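Local coordinates for apical membrane antigen 1-like protein, soluble form (PDB 3ZLE) that probably takes part in host cell invasion by Toxoplasma gondii, as a sporozoite member of the apicomplexan AMA1 family associated with the moving junction, at residues T13-F18 with N346-D351; N220-D225 with V334-L339; A226-W231 with Q322-F327; F299-A304 with C317-Q322. One frame throughout, in Å; residues are numbered along the deposited sequence.

Interaction 1 of 4, residues T13-F18 with N346-D351; sequences TAFADF and NLPQCD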
loop_
_atom_site.group_PDB
_atom_site.type_symbol
_atom_site.label_atom_id
_atom_site.label_comp_id
_atom_site.label_asym_id
_atom_site.label_seq_id
_atom_site.Cartn_x
_atom_site.Cartn_y
_atom_site.Cartn_z
ATOM N N THR A 13 -3.532 -23.408 11.122
ATOM C CA THR A 13 -2.713 -22.273 11.438
ATOM C C THR A 13 -2.181 -21.620 10.209
ATOM O O THR A 13 -2.069 -20.403 10.152
ATOM C CB THR A 13 -1.533 -22.659 12.353
ATOM O OG1 THR A 13 -2.053 -23.014 13.627
ATOM C CG2 THR A 13 -0.610 -21.500 12.529
ATOM N N ALA A 14 -1.757 -22.430 9.250
ATOM C CA ALA A 14 -1.213 -21.874 8.028
ATOM C C ALA A 14 -2.307 -21.186 7.190
ATOM O O ALA A 14 -2.050 -20.180 6.561
ATOM C CB ALA A 14 -0.470 -22.944 7.213
ATOM N N PHE A 15 -3.515 -21.738 7.153
ATOM C CA PHE A 15 -4.574 -21.106 6.326
ATOM C C PHE A 15 -5.007 -19.795 6.990
ATOM O O PHE A 15 -5.192 -18.771 6.334
ATOM C CB PHE A 15 -5.794 -22.034 6.125
ATOM C CG PHE A 15 -5.472 -23.369 5.502
ATOM C CD1 PHE A 15 -4.422 -23.520 4.613
ATOM C CD2 PHE A 15 -6.223 -24.505 5.841
ATOM C CE1 PHE A 15 -4.101 -24.781 4.104
ATOM C CE2 PHE A 15 -5.966 -25.750 5.242
ATOM C CZ PHE A 15 -4.892 -25.887 4.384
ATOM N N ALA A 16 -5.038 -19.809 8.317
ATOM C CA ALA A 16 -5.567 -18.687 9.079
ATOM C C ALA A 16 -4.559 -17.566 9.047
ATOM O O ALA A 16 -4.902 -16.412 8.773
ATOM C CB ALA A 16 -5.897 -19.133 10.526
ATOM N N ASP A 17 -3.294 -17.934 9.048
ATOM C CA ASP A 17 -2.222 -16.920 8.933
ATOM C C ASP A 17 -2.188 -16.309 7.591
ATOM O O ASP A 17 -1.818 -15.162 7.419
ATOM C CB ASP A 17 -0.849 -17.552 9.240
ATOM C CG ASP A 17 -0.651 -17.816 10.694
ATOM O OD1 ASP A 17 -1.576 -17.495 11.492
ATOM O OD2 ASP A 17 0.374 -18.446 11.049
ATOM N N PHE A 18 -2.595 -17.074 6.577
ATOM C CA PHE A 18 -2.612 -16.512 5.266
ATOM C C PHE A 18 -3.788 -15.559 5.099
ATOM O O PHE A 18 -3.636 -14.431 4.628
ATOM C CB PHE A 18 -2.640 -17.630 4.231
ATOM C CG PHE A 18 -2.400 -17.158 2.828
ATOM C CD1 PHE A 18 -1.104 -16.951 2.355
ATOM C CD2 PHE A 18 -3.470 -16.932 1.968
ATOM C CE1 PHE A 18 -0.893 -16.553 1.027
ATOM C CE2 PHE A 18 -3.270 -16.586 0.646
ATOM C CZ PHE A 18 -1.964 -16.433 0.164
ATOM N N ASN A 346 1.258 -18.289 -4.531
ATOM C CA ASN A 346 0.193 -19.253 -4.410
ATOM C C ASN A 346 -0.555 -19.228 -3.087
ATOM O O ASN A 346 -0.026 -18.785 -2.052
ATOM C CB ASN A 346 0.728 -20.636 -4.694
ATOM C CG ASN A 346 0.883 -20.884 -6.182
ATOM O OD1 ASN A 346 0.010 -20.513 -6.975
ATOM N ND2 ASN A 346 2.045 -21.365 -6.578
ATOM N N LEU A 347 -1.750 -19.802 -3.122
ATOM C CA LEU A 347 -2.470 -20.167 -1.929
ATOM C C LEU A 347 -1.606 -21.157 -1.206
ATOM O O LEU A 347 -0.840 -21.880 -1.838
ATOM C CB LEU A 347 -3.806 -20.834 -2.297
ATOM C CG LEU A 347 -4.875 -19.937 -2.931
ATOM C CD1 LEU A 347 -6.138 -20.734 -3.262
ATOM C CD2 LEU A 347 -5.199 -18.761 -1.985
ATOM N N PRO A 348 -1.728 -21.209 0.129
ATOM C CA PRO A 348 -0.985 -22.209 0.857
ATOM C C PRO A 348 -1.426 -23.574 0.389
ATOM O O PRO A 348 -2.588 -23.776 0.077
ATOM C CB PRO A 348 -1.386 -21.992 2.344
ATOM C CG PRO A 348 -2.298 -20.795 2.357
ATOM C CD PRO A 348 -2.302 -20.163 0.985
ATOM N N GLN A 349 -0.501 -24.512 0.366
ATOM C CA GLN A 349 -0.862 -25.861 0.091
ATOM C C GLN A 349 -1.733 -26.429 1.167
ATOM O O GLN A 349 -1.866 -25.881 2.258
ATOM C CB GLN A 349 0.361 -26.732 -0.124
ATOM C CG GLN A 349 0.855 -26.654 -1.566
ATOM C CD GLN A 349 2.043 -27.553 -1.846
ATOM O OE1 GLN A 349 2.654 -28.095 -0.929
ATOM N NE2 GLN A 349 2.375 -27.714 -3.127
ATOM N N CYS A 350 -2.182 -27.630 0.910
ATOM C CA CYS A 350 -3.345 -28.150 1.503
ATOM C C CYS A 350 -2.942 -29.616 1.656
ATOM O O CYS A 350 -2.123 -30.088 0.897
ATOM C CB CYS A 350 -4.465 -27.910 0.472
ATOM S SG CYS A 350 -5.911 -28.859 0.571
ATOM N N ASP A 351 -3.331 -30.281 2.728
ATOM C CA ASP A 351 -2.899 -31.708 2.902
ATOM C C ASP A 351 -3.984 -32.694 2.463
ATOM O O ASP A 351 -4.997 -32.861 3.157
ATOM C CB ASP A 351 -2.502 -31.948 4.358
ATOM C CG ASP A 351 -2.319 -33.441 4.699
ATOM O OD1 ASP A 351 -1.807 -34.226 3.865
ATOM O OD2 ASP A 351 -2.644 -33.806 5.845
#

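Interaction 2 of 4, residues N220-D225 with V334-L339; sequences NDAVKD and VAYTAL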
loop_
_atom_site.group_PDB
_atom_site.type_symbol
_atom_site.label_atom_id
_atom_site.label_comp_id
_atom_site.label_asym_id
_atom_site.label_seq_id
_atom_site.Cartn_x
_atom_site.Cartn_y
_atom_site.Cartn_z
ATOM N N ASN A 220 1.523 -8.620 1.167
ATOM C CA ASN A 220 2.587 -8.130 0.306
ATOM C C ASN A 220 2.476 -8.489 -1.130
ATOM O O ASN A 220 3.014 -7.771 -1.959
ATOM C CB ASN A 220 3.927 -8.590 0.818
ATOM C CG ASN A 220 4.039 -8.436 2.279
ATOM O OD1 ASN A 220 3.829 -7.333 2.805
ATOM N ND2 ASN A 220 4.323 -9.525 2.974
ATOM N N ASP A 221 1.740 -9.561 -1.449
ATOM C CA ASP A 221 1.669 -10.082 -2.813
ATOM C C ASP A 221 0.261 -10.365 -3.315
ATOM O O ASP A 221 -0.672 -10.565 -2.529
ATOM C CB ASP A 221 2.544 -11.349 -2.934
ATOM C CG ASP A 221 3.951 -11.130 -2.425
ATOM O OD1 ASP A 221 4.705 -10.391 -3.089
ATOM O OD2 ASP A 221 4.314 -11.705 -1.369
ATOM N N ALA A 222 0.099 -10.316 -4.635
ATOM C CA ALA A 222 -1.127 -10.749 -5.318
ATOM C C ALA A 222 -1.261 -12.234 -5.127
ATOM O O ALA A 222 -0.296 -12.904 -4.841
ATOM C CB ALA A 222 -1.035 -10.410 -6.806
ATOM N N VAL A 223 -2.490 -12.749 -5.153
ATOM C CA VAL A 223 -2.638 -14.150 -4.962
ATOM C C VAL A 223 -3.086 -14.733 -6.312
ATOM O O VAL A 223 -4.081 -14.296 -6.871
ATOM C CB VAL A 223 -3.651 -14.463 -3.842
ATOM C CG1 VAL A 223 -3.768 -15.962 -3.664
ATOM C CG2 VAL A 223 -3.215 -13.805 -2.539
ATOM N N LYS A 224 -2.305 -15.658 -6.862
ATOM C CA LYS A 224 -2.625 -16.202 -8.187
ATOM C C LYS A 224 -3.594 -17.362 -8.131
ATOM O O LYS A 224 -3.655 -18.119 -7.129
ATOM C CB LYS A 224 -1.355 -16.501 -9.043
ATOM C CG LYS A 224 -0.659 -17.823 -8.806
ATOM C CD LYS A 224 0.715 -17.910 -9.534
ATOM C CE LYS A 224 1.744 -18.656 -8.667
ATOM N NZ LYS A 224 3.084 -18.956 -9.302
ATOM N N ASP A 225 -4.460 -17.392 -9.116
ATOM C CA ASP A 225 -5.502 -18.415 -9.239
ATOM C C ASP A 225 -6.403 -18.505 -8.066
ATOM O O ASP A 225 -6.750 -19.602 -7.643
ATOM C CB ASP A 225 -4.898 -19.778 -9.564
ATOM C CG ASP A 225 -3.995 -19.735 -10.784
ATOM O OD1 ASP A 225 -4.162 -18.802 -11.629
ATOM O OD2 ASP A 225 -3.018 -20.505 -10.803
ATOM N N VAL A 334 -6.846 -13.416 -10.370
ATOM C CA VAL A 334 -5.830 -12.845 -9.423
ATOM C C VAL A 334 -6.470 -11.964 -8.339
ATOM O O VAL A 334 -7.430 -11.223 -8.597
ATOM C CB VAL A 334 -4.728 -12.063 -10.157
ATOM C CG1 VAL A 334 -3.590 -11.677 -9.178
ATOM C CG2 VAL A 334 -4.145 -12.902 -11.303
ATOM N N ALA A 335 -5.987 -12.083 -7.103
ATOM C CA ALA A 335 -6.503 -11.231 -6.031
ATOM C C ALA A 335 -5.480 -10.219 -5.595
ATOM O O ALA A 335 -4.368 -10.580 -5.169
ATOM C CB ALA A 335 -6.994 -12.043 -4.868
ATOM N N TYR A 336 -5.843 -8.949 -5.726
ATOM C CA TYR A 336 -4.909 -7.855 -5.513
ATOM C C TYR A 336 -5.321 -7.023 -4.266
ATOM O O TYR A 336 -6.528 -6.909 -3.941
ATOM C CB TYR A 336 -4.973 -6.936 -6.749
ATOM C CG TYR A 336 -4.293 -7.499 -7.970
ATOM C CD1 TYR A 336 -2.907 -7.672 -7.988
ATOM C CD2 TYR A 336 -5.023 -7.840 -9.116
ATOM C CE1 TYR A 336 -2.252 -8.080 -9.096
ATOM C CE2 TYR A 336 -4.366 -8.286 -10.274
ATOM C CZ TYR A 336 -2.974 -8.390 -10.250
ATOM O OH TYR A 336 -2.284 -8.873 -11.330
ATOM N N THR A 337 -4.387 -6.292 -3.687
ATOM C CA THR A 337 -4.819 -5.194 -2.773
ATOM C C THR A 337 -4.177 -3.885 -3.087
ATOM O O THR A 337 -3.111 -3.813 -3.727
ATOM C CB THR A 337 -4.572 -5.501 -1.306
ATOM O OG1 THR A 337 -3.188 -5.367 -1.027
ATOM C CG2 THR A 337 -5.051 -6.892 -0.926
ATOM N N ALA A 338 -4.727 -2.834 -2.522
ATOM C CA ALA A 338 -4.024 -1.560 -2.551
ATOM C C ALA A 338 -2.670 -1.568 -1.849
ATOM O O ALA A 338 -1.761 -0.800 -2.235
ATOM C CB ALA A 338 -4.891 -0.447 -2.048
ATOM N N LEU A 339 -2.464 -2.500 -0.941
ATOM C CA LEU A 339 -1.103 -2.581 -0.277
ATOM C C LEU A 339 -0.033 -3.322 -1.048
ATOM O O LEU A 339 1.158 -2.920 -1.044
ATOM C CB LEU A 339 -1.214 -3.169 1.103
ATOM C CG LEU A 339 -1.824 -2.150 2.067
ATOM C CD1 LEU A 339 -2.399 -2.837 3.282
ATOM C CD2 LEU A 339 -0.751 -1.149 2.453
HETATM O O HOH W 1 -1.943 -7.567 -1.824
HETATM O O HOH W 2 -3.293 -9.909 -2.689
#

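Interaction 3 of 4, residues A226-W231 with Q322-F327; sequences ALFGKW and QVPDCF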
loop_
_atom_site.group_PDB
_atom_site.type_symbol
_atom_site.label_atom_id
_atom_site.label_comp_id
_atom_site.label_asym_id
_atom_site.label_seq_id
_atom_site.Cartn_x
_atom_site.Cartn_y
_atom_site.Cartn_z
ATOM N N ALA A 226 -6.859 -17.353 -7.573
ATOM C CA ALA A 226 -7.793 -17.336 -6.440
ATOM C C ALA A 226 -8.472 -16.011 -6.390
ATOM O O ALA A 226 -7.959 -15.037 -6.937
ATOM C CB ALA A 226 -7.054 -17.591 -5.130
ATOM N N LEU A 227 -9.700 -15.994 -5.854
ATOM C CA LEU A 227 -10.383 -14.759 -5.639
ATOM C C LEU A 227 -10.702 -14.589 -4.155
ATOM O O LEU A 227 -11.005 -15.581 -3.450
ATOM C CB LEU A 227 -11.689 -14.760 -6.432
ATOM C CG LEU A 227 -11.577 -14.735 -7.947
ATOM C CD1 LEU A 227 -12.981 -14.793 -8.516
ATOM C CD2 LEU A 227 -10.870 -13.462 -8.436
ATOM N N PHE A 228 -10.681 -13.340 -3.685
ATOM C CA PHE A 228 -11.213 -13.028 -2.383
ATOM C C PHE A 228 -12.697 -13.371 -2.366
ATOM O O PHE A 228 -13.422 -13.053 -3.317
ATOM C CB PHE A 228 -11.012 -11.546 -2.035
ATOM C CG PHE A 228 -9.554 -11.133 -1.912
ATOM C CD1 PHE A 228 -8.766 -11.642 -0.913
ATOM C CD2 PHE A 228 -9.034 -10.164 -2.733
ATOM C CE1 PHE A 228 -7.472 -11.239 -0.773
ATOM C CE2 PHE A 228 -7.716 -9.746 -2.612
ATOM C CZ PHE A 228 -6.946 -10.262 -1.606
ATOM N N GLY A 229 -13.136 -14.076 -1.317
ATOM C CA GLY A 229 -14.581 -14.274 -1.075
ATOM C C GLY A 229 -15.060 -14.103 0.365
ATOM O O GLY A 229 -14.361 -13.538 1.206
ATOM N N LYS A 230 -16.330 -14.461 0.577
ATOM C CA LYS A 230 -16.979 -14.476 1.865
ATOM C C LYS A 230 -17.588 -15.844 2.062
ATOM O O LYS A 230 -18.373 -16.288 1.238
ATOM C CB LYS A 230 -18.107 -13.440 1.902
ATOM C CG LYS A 230 -18.466 -12.964 3.303
ATOM C CD LYS A 230 -17.283 -12.204 3.936
ATOM C CE LYS A 230 -17.697 -11.402 5.171
ATOM N NZ LYS A 230 -18.011 -9.985 4.824
ATOM N N TRP A 231 -17.279 -16.491 3.176
ATOM C CA TRP A 231 -17.813 -17.800 3.460
ATOM C C TRP A 231 -19.294 -17.703 3.837
ATOM O O TRP A 231 -19.649 -16.982 4.774
ATOM C CB TRP A 231 -17.037 -18.447 4.618
ATOM C CG TRP A 231 -17.349 -19.870 4.790
ATOM C CD1 TRP A 231 -18.243 -20.425 5.675
ATOM C CD2 TRP A 231 -16.856 -20.952 3.981
ATOM N NE1 TRP A 231 -18.257 -21.788 5.529
ATOM C CE2 TRP A 231 -17.436 -22.138 4.478
ATOM C CE3 TRP A 231 -15.924 -21.034 2.927
ATOM C CZ2 TRP A 231 -17.102 -23.410 3.976
ATOM C CZ3 TRP A 231 -15.600 -22.287 2.415
ATOM C CH2 TRP A 231 -16.207 -23.471 2.938
ATOM N N GLN A 322 -15.149 -4.974 1.598
ATOM C CA GLN A 322 -15.293 -5.854 2.762
ATOM C C GLN A 322 -14.029 -6.662 3.046
ATOM O O GLN A 322 -13.368 -7.143 2.140
ATOM C CB GLN A 322 -16.444 -6.811 2.550
ATOM C CG GLN A 322 -17.773 -6.125 2.305
ATOM C CD GLN A 322 -18.790 -6.472 3.368
ATOM O OE1 GLN A 322 -19.004 -7.650 3.680
ATOM N NE2 GLN A 322 -19.397 -5.450 3.962
ATOM N N VAL A 323 -13.759 -6.897 4.320
ATOM C CA VAL A 323 -12.719 -7.792 4.673
ATOM C C VAL A 323 -13.135 -9.191 4.251
ATOM O O VAL A 323 -14.146 -9.720 4.750
ATOM C CB VAL A 323 -12.425 -7.765 6.172
ATOM C CG1 VAL A 323 -11.453 -8.898 6.528
ATOM C CG2 VAL A 323 -11.837 -6.413 6.570
ATOM N N PRO A 324 -12.293 -9.847 3.425
ATOM C CA PRO A 324 -12.649 -11.155 2.906
ATOM C C PRO A 324 -12.179 -12.204 3.895
ATOM O O PRO A 324 -11.269 -11.932 4.669
ATOM C CB PRO A 324 -11.857 -11.236 1.584
ATOM C CG PRO A 324 -10.686 -10.362 1.797
ATOM C CD PRO A 324 -11.052 -9.328 2.839
ATOM N N ASP A 325 -12.814 -13.373 3.905
ATOM C CA ASP A 325 -12.459 -14.409 4.881
ATOM C C ASP A 325 -12.295 -15.783 4.231
ATOM O O ASP A 325 -12.149 -16.776 4.892
ATOM C CB ASP A 325 -13.511 -14.463 6.022
ATOM C CG ASP A 325 -14.906 -14.796 5.522
ATOM O OD1 ASP A 325 -15.040 -15.232 4.357
ATOM O OD2 ASP A 325 -15.879 -14.730 6.334
ATOM N N CYS A 326 -12.265 -15.828 2.917
ATOM C CA CYS A 326 -11.835 -17.054 2.260
ATOM C C CYS A 326 -11.367 -16.724 0.866
ATOM O O CYS A 326 -11.468 -15.552 0.397
ATOM C CB CYS A 326 -12.988 -18.078 2.207
ATOM S SG CYS A 326 -14.473 -17.379 1.453
ATOM N N PHE A 327 -10.768 -17.733 0.236
ATOM C CA PHE A 327 -10.380 -17.681 -1.145
ATOM C C PHE A 327 -11.130 -18.734 -1.908
ATOM O O PHE A 327 -11.191 -19.901 -1.483
ATOM C CB PHE A 327 -8.893 -17.974 -1.270
ATOM C CG PHE A 327 -8.045 -16.804 -0.994
ATOM C CD1 PHE A 327 -7.903 -15.803 -1.947
ATOM C CD2 PHE A 327 -7.488 -16.616 0.273
ATOM C CE1 PHE A 327 -7.123 -14.698 -1.681
ATOM C CE2 PHE A 327 -6.708 -15.505 0.541
ATOM C CZ PHE A 327 -6.517 -14.564 -0.421
HETATM O O HOH W 3 -18.455 -15.222 6.460
#

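Interaction 4 of 4, residues F299-A304 with C317-Q322; sequences FGANWA and CAIFDQ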
loop_
_atom_site.group_PDB
_atom_site.type_symbol
_atom_site.label_atom_id
_atom_site.label_comp_id
_atom_site.label_asym_id
_atom_site.label_seq_id
_atom_site.Cartn_x
_atom_site.Cartn_y
_atom_site.Cartn_z
ATOM N N PHE A 299 -9.975 1.330 6.781
ATOM C CA PHE A 299 -11.236 0.902 6.197
ATOM C C PHE A 299 -11.425 1.508 4.795
ATOM O O PHE A 299 -11.146 2.698 4.566
ATOM C CB PHE A 299 -12.407 1.266 7.130
ATOM C CG PHE A 299 -12.433 0.460 8.417
ATOM C CD1 PHE A 299 -13.062 -0.788 8.474
ATOM C CD2 PHE A 299 -11.741 0.908 9.560
ATOM C CE1 PHE A 299 -13.012 -1.588 9.652
ATOM C CE2 PHE A 299 -11.743 0.144 10.757
ATOM C CZ PHE A 299 -12.377 -1.116 10.791
ATOM N N GLY A 300 -11.836 0.688 3.833
ATOM C CA GLY A 300 -12.180 1.252 2.523
ATOM C C GLY A 300 -12.170 0.191 1.425
ATOM O O GLY A 300 -12.071 -0.989 1.706
ATOM N N ALA A 301 -12.206 0.627 0.167
ATOM C CA ALA A 301 -12.289 -0.304 -0.955
ATOM C C ALA A 301 -10.861 -0.662 -1.345
ATOM O O ALA A 301 -10.252 0.046 -2.137
ATOM C CB ALA A 301 -13.008 0.358 -2.124
ATOM N N ASN A 302 -10.281 -1.639 -0.658
ATOM C CA ASN A 302 -8.831 -1.827 -0.689
ATOM C C ASN A 302 -8.456 -3.132 -1.422
ATOM O O ASN A 302 -7.267 -3.414 -1.604
ATOM C CB ASN A 302 -8.244 -1.933 0.740
ATOM C CG ASN A 302 -8.674 -0.818 1.644
ATOM O OD1 ASN A 302 -8.662 0.361 1.257
ATOM N ND2 ASN A 302 -8.875 -1.153 2.912
ATOM N N TRP A 303 -9.453 -3.978 -1.666
ATOM C CA TRP A 303 -9.261 -5.266 -2.325
ATOM C C TRP A 303 -9.862 -5.263 -3.722
ATOM O O TRP A 303 -10.841 -4.585 -3.954
ATOM C CB TRP A 303 -9.908 -6.365 -1.525
ATOM C CG TRP A 303 -9.511 -6.386 -0.034
ATOM C CD1 TRP A 303 -8.596 -7.212 0.551
ATOM C CD2 TRP A 303 -10.135 -5.643 1.045
ATOM N NE1 TRP A 303 -8.538 -6.959 1.919
ATOM C CE2 TRP A 303 -9.465 -5.995 2.238
ATOM C CE3 TRP A 303 -11.105 -4.630 1.093
ATOM C CZ2 TRP A 303 -9.779 -5.409 3.492
ATOM C CZ3 TRP A 303 -11.399 -4.035 2.321
ATOM C CH2 TRP A 303 -10.759 -4.461 3.512
ATOM N N ALA A 304 -9.228 -5.999 -4.659
ATOM C CA ALA A 304 -9.725 -6.147 -6.005
ATOM C C ALA A 304 -9.646 -7.595 -6.462
ATOM O O ALA A 304 -8.635 -8.257 -6.275
ATOM C CB ALA A 304 -8.955 -5.246 -6.983
ATOM N N CYS A 317 -12.116 -5.982 -13.292
ATOM C CA CYS A 317 -11.530 -5.593 -12.002
ATOM C C CYS A 317 -12.636 -5.213 -11.021
ATOM O O CYS A 317 -13.210 -4.114 -11.111
ATOM C CB CYS A 317 -10.659 -4.388 -12.196
ATOM S SG CYS A 317 -9.625 -3.992 -10.784
ATOM N N ALA A 318 -12.993 -6.134 -10.139
ATOM C CA ALA A 318 -14.098 -5.913 -9.178
ATOM C C ALA A 318 -13.532 -5.484 -7.843
ATOM O O ALA A 318 -13.023 -6.310 -7.067
ATOM C CB ALA A 318 -14.931 -7.176 -9.002
ATOM N N ILE A 319 -13.619 -4.194 -7.578
ATOM C CA ILE A 319 -13.068 -3.630 -6.368
ATOM C C ILE A 319 -14.102 -3.574 -5.246
ATOM O O ILE A 319 -15.199 -3.062 -5.411
ATOM C CB ILE A 319 -12.575 -2.238 -6.641
ATOM C CG1 ILE A 319 -11.327 -2.291 -7.529
ATOM C CG2 ILE A 319 -12.410 -1.458 -5.350
ATOM C CD1 ILE A 319 -11.029 -0.972 -8.209
ATOM N N PHE A 320 -13.744 -4.075 -4.086
ATOM C CA PHE A 320 -14.744 -4.171 -3.037
ATOM C C PHE A 320 -14.200 -3.658 -1.728
ATOM O O PHE A 320 -12.994 -3.458 -1.586
ATOM C CB PHE A 320 -15.259 -5.598 -2.903
ATOM C CG PHE A 320 -14.193 -6.597 -2.492
ATOM C CD1 PHE A 320 -13.369 -7.200 -3.453
ATOM C CD2 PHE A 320 -14.084 -7.011 -1.164
ATOM C CE1 PHE A 320 -12.462 -8.173 -3.100
ATOM C CE2 PHE A 320 -13.121 -7.938 -0.785
ATOM C CZ PHE A 320 -12.290 -8.501 -1.756
ATOM N N ASP A 321 -15.081 -3.505 -0.752
ATOM C CA ASP A 321 -14.694 -2.866 0.502
ATOM C C ASP A 321 -15.059 -3.650 1.732
ATOM O O ASP A 321 -15.104 -3.081 2.814
ATOM C CB ASP A 321 -15.294 -1.462 0.603
ATOM C CG ASP A 321 -16.801 -1.480 0.772
ATOM O OD1 ASP A 321 -17.401 -2.567 0.838
ATOM O OD2 ASP A 321 -17.389 -0.393 0.757
ATOM N N GLN A 322 -15.149 -4.974 1.598
ATOM C CA GLN A 322 -15.293 -5.854 2.762
ATOM C C GLN A 322 -14.029 -6.662 3.046
ATOM O O GLN A 322 -13.368 -7.143 2.140
ATOM C CB GLN A 322 -16.444 -6.811 2.550
ATOM C CG GLN A 322 -17.773 -6.125 2.305
ATOM C CD GLN A 322 -18.790 -6.472 3.368
ATOM O OE1 GLN A 322 -19.004 -7.650 3.680
ATOM N NE2 GLN A 322 -19.397 -5.450 3.962
HETATM O O HOH W 4 -13.154 -1.893 4.852
#

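Interaction 1 of 4, residues T13-F18 with N346-D351
Phe-18 and Phe-15 of the N-terminal helix 13-20 close around Pro-348, an example of a helix packed on an irregular loop, in which two aromatic side chains one turn apart hold an extended segment. No hydrogen bond crosses between 13-18 and 346-351; ring contacts do the work. The clearest is a CH-pi interaction: Pro-348 CD sits over the face of the Phe-18 ring, 3.4 Å from its centroid and only 8° off the ring normal. With CG of Phe-18 anti to the backbone N (chi1 -169°), the ring reaches out from the helix and turns its face to the proline.

Apolar packing widens the contact. Leu-347 CD2 approaches Phe-18 CE2 at 3.9 Å, the two side chains crossing at about a right angle, while Pro-348 CG rests against Phe-18 CB at 3.7 Å. On its CB side the same proline meets Phe-15, whose CD1 lies 4.1 Å from Pro-348 CB. Farther along, Phe-15 CZ comes to 4.0 Å from Cys-350 CA, beside the disulfide that joins Cys-350 to Cys-372.

Surrounding residues hold both partners: Phe-15 meets Phe-377 edge-to-face on the helix side, while on the loop side Leu-347 packs on Val-223 and Phe-327, and Trp-9 touches Leu-347 and Pro-348. The contact thus brings the N-terminal helix, the loop after strand 344-345 and the disulfide-rich C-terminal part together.

A further contact sets a ring edge against a backbone carbonyl: Gln-349 O lies in the plane of the Phe-15 ring, 3.1 Å from CE1.

Interaction 2 of 4, residues N220-D225 with V334-L339
Val-223 and Ala-335 form an antiparallel hydrogen-bonded pair, a short beta bridge through which strand 333-337 gains a neighbour along one edge. Val-223 N donates to Ala-335 O at 2.9 Å; Ala-335 N returns the bond to Val-223 O, also at 2.9 Å and nearly straight at 166°. Both backbone groups of each residue are therefore satisfied by the other strand. Weaker CA-H...O contacts supplement them: Ala-222 CA approaches Ala-335 O, and Val-334 CA approaches Val-223 O.

Water takes over where the strands diverge. One molecule lies 2.7 Å from Asp-221 O and 2.8 Å from Ala-335 O, bridging the two carbonyls, although it has more acceptors in reach than protons to offer. A second water is 2.7 Å from Thr-337 OG1 and makes only a weak link to Asp-221 O. Thr-337 OG1 also accepts from Gly-340 N, just beyond the segment.

The rest of 220-225 is held from elsewhere. Ala-222 pairs through its backbone with Thr-343 and Val-345, in parallel with strand 344-345, and Asp-221 OD1 bonds to Thr-343 OG1. Asp-225 OD1 accepts from Gly-332 N.

Apolar contacts complete the pairing: Val-334 CG1 lies over one face of the Tyr-336 ring, toward its rim, and Ala-222 CB touches both, 3.7 Å from Val-334 CG1 and 3.5 Å from Tyr-336 CE1.

Interaction 3 of 4, residues A226-W231 with Q322-F327
Asp-325 holds its carboxylate between its own backbone N and carbonyl carbon (chi1 61°), and from there OD1 accepts the backbone N-H of Trp-231 at 2.8 Å, through its syn lone pair. Cys-326 adopts the same turn about its first torsion, which brings SG over Gly-229, 3.5 Å from its C atom. Gly-229 has no side chain on this face, where the sulfur lies, and the disulfide runs on to Cys-236, passing across the middle strand of the three-stranded sheet.

The backbones meet in a classic beta bulge, with Asp-325 and Cys-326 both facing Gly-229. Gly-229 N donates to Cys-326 O at 2.8 Å, and Asp-325 N donates to Gly-229 O at 3.1 Å.

On the other face, Phe-228 and Phe-327 lie side by side, pointing the same way. Their planes make 37° and CE1 of Phe-228 is 3.5 Å from CZ of Phe-327; Pro-324 CG leans on Phe-228 CD1 at 3.6 Å. Phe-22 meets both rings, and Trp-303 meets Phe-228 edge-to-face.

At the bulge, the chain of Lys-230 passes across the Asp-325 carboxylate with its CD. Asp-325 OD2 accepts a hydrogen bond from a water that also donates to Trp-231 O. Two good donors, together with the lysine charge 5.4 Å from OD2 to NZ, would be expected to favour the ionised carboxylate, so that the side chain probably replaces, as an anion, the backbone partner lost at the bulge.

Interaction 4 of 4, residues F299-A304 with C317-Q322
Trp-303 O takes two contacts from consecutive residues: Phe-320 N donates to it at 3.0 Å and 164°, and Ile-319 CA adds a CA-H...O contact at 3.4 Å. The pairing is distorted nearby, since Asn-302 and Trp-303 both face Phe-320 in a classic beta bulge, preceded by an inverse gamma turn centred on Ala-301. Beyond the bulge a water joins the two segments, accepting from Gly-300 N at 3.1 Å and donating to Asp-321 O.

Trp-303 and Phe-320 dominate one face of the hairpin. With chi1 at 63°, the Phe-320 ring folds back across the neighbouring strand, and Trp-303 CB settles over its face, 3.6 Å from the centroid, as a CH-pi contact. The indole is near parallel to that ring but slid aside. Gln-322 O lies over one indole face, 3.5 Å from CE3 of Trp-303, with Asn-302 CB over the opposite face, while Trp-303 NE1 bonds to Phe-22 O.

Ala-304 CB packs on the other face against Ile-319 CG1 at 3.8 Å, beside Cys-317, whose disulfide to Cys-256 reaches helix 253-262. A bulged antiparallel hairpin stapled by a disulfide to a helix is consistent with the PAN-type fold of this family.

From the N terminus, helix 13-20 comes first, and interaction 1 joins it to 346-351, closing the longest loop, with 327 residues between its segments. Interaction 2 (220-225 with 334-339) closes a loop within that one, interaction 3 (226-231 with 322-327) closes another inside it, and interaction 4 (299-304 with 317-322) is the innermost, across the hairpin of strands 303-308 and 315-320; its second segment ends at Gln-322, shared with interaction 3. None cross. Strands 333-337 and 303-308 are neighbours, tying interactions 2 and 4 into one sheet; Phe-228 of interaction 3 packs against residues of interactions 2 and 4. Leu-347 and Phe-18 extend the apolar core to interaction 1, where the N-terminal helix packs.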